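Local structure of inositol dehydrogenase (4MKZ) at residues A[25-30]-A[298-303]. The protein is probably an NAD-dependent oxidoreductase of the Gfo/Idh/MocA family that acts as an inositol (scyllo-inositol) dehydrogenase. Sequence-based numbering, arbitrary orientation.
Sequences LGRLGK and NFPERF
N298, whose side chain packs against R27, also caps its own short helix 299-302: its OD1 accepts from E301 N at 3.1 Å, with E301 N almost in line with the side-chain carbonyl of N298 (C=O...N angle 161°). This is an N-cap bond. The opposing segment, 25-30, carries two glycines, G26 and G29, of what looks like the GxGxxG turn of a Rossmann fold, where dinucleotide typically binds. R27 and L28 open the helix that follows that turn. No hydrogen bond joins the two segments, and the contact is made by side chains alone. R27 does most of the work. Its CG is anti to the backbone N (chi1 -176°) and the chain stays extended to NE, which carries the guanidinium across to the cap. P300 CG lies over one face of that group, 3.6 Å from R27 NE. R27 NH2 passes 3.7 Å from N298 CB, with the guanidinium and amide planes 61° apart. On the F299 side, R27 CD and NH1 run past the ring, and NH1 comes within 3.7 Å of F299 CE2. The flat groups are steeply inclined, so this is not a parallel stack. With an alanine at N298, E301 N would probably lose its side-chain acceptor, keeping the weak bond to N298 O, and R27 NH2 would lose the amide beside it. The side chain of F299 lies about 3 Å from a bound citrate, probably from the crystallisation liquor. Beyond the two segments, F307 of helix 304-320 touches both L28 and F299, and P300 reaches I31 of helix 27-38. The contact therefore ties the start of the first Rossmann helix to the short helix just before 304-320. L28 completes it with a methyl group: CD1 meets the edge of the F299 ring near its plane, 3.9 Å from CE1.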
ATOM      1  N   LEU A  25      20.259  14.379  30.118  1.00 22.64           N
ATOM      2  CA  LEU A  25      20.758  13.155  29.512  1.00 23.45           C
ATOM      3  C   LEU A  25      19.766  12.012  29.718  1.00 26.20           C
ATOM      4  O   LEU A  25      20.151  10.867  29.942  1.00 27.00           O
ATOM      5  CB  LEU A  25      22.152  12.820  30.036  1.00 25.12           C
ATOM      6  CG  LEU A  25      23.232  13.762  29.500  1.00 23.59           C
ATOM      7  CD1 LEU A  25      24.587  13.508  30.164  1.00 26.18           C
ATOM      8  CD2 LEU A  25      23.360  13.630  27.987  1.00 23.22           C
ATOM      9  N   GLY A  26      18.480  12.342  29.640  1.00 20.75           N
ATOM     10  CA  GLY A  26      17.443  11.334  29.499  1.00 23.06           C
ATOM     11  C   GLY A  26      17.537  10.676  28.130  1.00 23.54           C
ATOM     12  O   GLY A  26      18.560  10.775  27.452  1.00 23.08           O
ATOM     13  N   ARG A  27      16.471  10.009  27.708  1.00 21.29           N
ATOM     14  CA  ARG A  27      16.520   9.266  26.459  1.00 22.82           C
ATOM     15  C   ARG A  27      16.851  10.183  25.286  1.00 21.67           C
ATOM     16  O   ARG A  27      17.762   9.896  24.497  1.00 22.01           O
ATOM     17  CB  ARG A  27      15.184   8.571  26.222  1.00 22.25           C
ATOM     18  CG  ARG A  27      15.149   7.684  24.997  1.00 24.87           C
ATOM     19  CD  ARG A  27      13.726   7.257  24.726  1.00 28.52           C
ATOM     20  NE  ARG A  27      13.654   6.095  23.849  1.00 30.03           N
ATOM     21  CZ  ARG A  27      12.517   5.509  23.497  0.40 27.97           C
ATOM     22  NH1 ARG A  27      11.368   5.990  23.946  1.00 33.83           N
ATOM     23  NH2 ARG A  27      12.532   4.447  22.702  1.00 30.69           N
ATOM     24  N   LEU A  28      16.109  11.285  25.177  1.00 21.57           N
ATOM     25  CA  LEU A  28      16.312  12.223  24.080  1.00 20.90           C
ATOM     26  C   LEU A  28      17.646  12.951  24.187  1.00 20.88           C
ATOM     27  O   LEU A  28      18.328  13.143  23.188  1.00 19.29           O
ATOM     28  CB  LEU A  28      15.153  13.219  23.988  1.00 23.12           C
ATOM     29  CG  LEU A  28      15.256  14.274  22.888  1.00 22.75           C
ATOM     30  CD1 LEU A  28      15.355  13.625  21.527  1.00 23.58           C
ATOM     31  CD2 LEU A  28      14.069  15.235  22.950  1.00 21.77           C
ATOM     32  N   GLY A  29      18.012  13.366  25.398  1.00 18.17           N
ATOM     33  CA  GLY A  29      19.302  14.003  25.623  1.00 18.03           C
ATOM     34  C   GLY A  29      20.467  13.145  25.162  1.00 18.12           C
ATOM     35  O   GLY A  29      21.407  13.646  24.551  1.00 18.84           O
ATOM     36  N   LYS A  30      20.397  11.850  25.451  1.00 18.44           N
ATOM     37  CA  LYS A  30      21.449  10.926  25.053  1.00 19.44           C
ATOM     38  C   LYS A  30      21.525  10.754  23.541  1.00 18.82           C
ATOM     39  O   LYS A  30      22.612  10.599  22.992  1.00 18.73           O
ATOM     40  CB  LYS A  30      21.276   9.581  25.757  1.00 21.28           C
ATOM     41  CG  LYS A  30      21.768   9.615  27.205  1.00 23.91           C
ATOM     42  CD  LYS A  30      21.497   8.300  27.911  1.00 27.23           C
ATOM     43  CE  LYS A  30      22.217   8.264  29.252  1.00 30.22           C
ATOM     44  NZ  LYS A  30      21.939   7.001  29.980  1.00 31.90           N
ATOM     45  N   ASN A 298       9.062   3.610  17.803  1.00 20.62           N
ATOM     46  CA  ASN A 298       9.275   4.673  18.761  1.00 19.66           C
ATOM     47  C   ASN A 298       9.830   5.907  18.078  1.00 19.14           C
ATOM     48  O   ASN A 298      10.298   5.824  16.939  1.00 16.71           O
ATOM     49  CB  ASN A 298      10.230   4.196  19.862  1.00 22.99           C
ATOM     50  CG  ASN A 298      11.428   3.447  19.314  1.00 21.80           C
ATOM     51  OD1 ASN A 298      12.243   3.997  18.566  1.00 23.21           O
ATOM     52  ND2 ASN A 298      11.555   2.182  19.698  1.00 29.17           N
ATOM     53  N   PHE A 299       9.793   7.042  18.770  1.00 19.50           N
ATOM     54  CA  PHE A 299      10.298   8.282  18.182  1.00 19.37           C
ATOM     55  C   PHE A 299      11.781   8.274  17.754  1.00 17.86           C
ATOM     56  O   PHE A 299      12.106   8.875  16.727  1.00 18.30           O
ATOM     57  CB  PHE A 299       9.942   9.516  19.034  1.00 18.57           C
ATOM     58  CG  PHE A 299      10.819   9.713  20.237  1.00 18.92           C
ATOM     59  CD1 PHE A 299      11.999  10.430  20.142  1.00 19.80           C
ATOM     60  CD2 PHE A 299      10.437   9.221  21.479  1.00 21.68           C
ATOM     61  CE1 PHE A 299      12.806  10.627  21.255  1.00 21.61           C
ATOM     62  CE2 PHE A 299      11.238   9.423  22.600  1.00 24.82           C
ATOM     63  CZ  PHE A 299      12.422  10.123  22.484  1.00 23.17           C
ATOM     64  N   PRO A 300      12.687   7.605  18.515  1.00 17.69           N
ATOM     65  CA  PRO A 300      14.074   7.664  18.049  1.00 17.47           C
ATOM     66  C   PRO A 300      14.262   6.990  16.711  1.00 16.23           C
ATOM     67  O   PRO A 300      15.105   7.405  15.924  1.00 16.98           O
ATOM     68  CB  PRO A 300      14.849   6.901  19.139  1.00 20.29           C
ATOM     69  CG  PRO A 300      14.020   7.076  20.362  1.00 20.30           C
ATOM     70  CD  PRO A 300      12.602   6.966  19.843  1.00 19.54           C
ATOM     71  N   GLU A 301      13.487   5.943  16.465  1.00 15.87           N
ATOM     72  CA  GLU A 301      13.544   5.247  15.193  1.00 16.33           C
ATOM     73  C   GLU A 301      12.909   6.107  14.090  1.00 16.21           C
ATOM     74  O   GLU A 301      13.520   6.359  13.053  1.00 17.58           O
ATOM     75  CB  GLU A 301      12.812   3.909  15.305  1.00 17.59           C
ATOM     76  CG  GLU A 301      12.777   3.145  14.011  1.00 21.51           C
ATOM     77  CD  GLU A 301      11.924   1.889  14.076  1.00 23.99           C
ATOM     78  OE1 GLU A 301      11.847   1.202  13.037  1.00 25.41           O
ATOM     79  OE2 GLU A 301      11.342   1.588  15.151  1.00 22.15           O
ATOM     80  N   ARG A 302      11.693   6.576  14.328  1.00 17.31           N
ATOM     81  CA  ARG A 302      10.965   7.330  13.302  1.00 16.19           C
ATOM     82  C   ARG A 302      11.675   8.626  12.928  1.00 17.34           C
ATOM     83  O   ARG A 302      11.758   8.974  11.749  1.00 15.42           O
ATOM     84  CB  ARG A 302       9.544   7.637  13.769  1.00 14.74           C
ATOM     85  CG  ARG A 302       8.791   8.653  12.900  1.00 16.35           C
ATOM     86  CD  ARG A 302       8.525   8.146  11.475  1.00 16.34           C
ATOM     87  NE  ARG A 302       7.827   9.173  10.694  1.00 17.36           N
ATOM     88  CZ  ARG A 302       8.435  10.126   9.982  1.00 18.19           C
ATOM     89  NH1 ARG A 302       9.763  10.189   9.932  1.00 17.05           N
ATOM     90  NH2 ARG A 302       7.709  11.021   9.312  1.00 19.39           N
ATOM     91  N   PHE A 303      12.175   9.349  13.925  1.00 15.39           N
ATOM     92  CA  PHE A 303      12.706  10.676  13.659  1.00 15.52           C
ATOM     93  C   PHE A 303      14.212  10.796  13.735  1.00 14.48           C
ATOM     94  O   PHE A 303      14.747  11.899  13.872  1.00 14.68           O
ATOM     95  CB  PHE A 303      11.988  11.732  14.518  1.00 15.25           C
ATOM     96  CG  PHE A 303      10.587  11.977  14.075  1.00 16.91           C
ATOM     97  CD1 PHE A 303      10.344  12.532  12.822  1.00 16.87           C
ATOM     98  CD2 PHE A 303       9.512  11.633  14.881  1.00 15.29           C
ATOM     99  CE1 PHE A 303       9.045  12.747  12.384  1.00 16.89           C
ATOM    100  CE2 PHE A 303       8.219  11.839  14.447  1.00 17.42           C
ATOM    101  CZ  PHE A 303       7.982  12.398  13.194  1.00 16.68           C
TER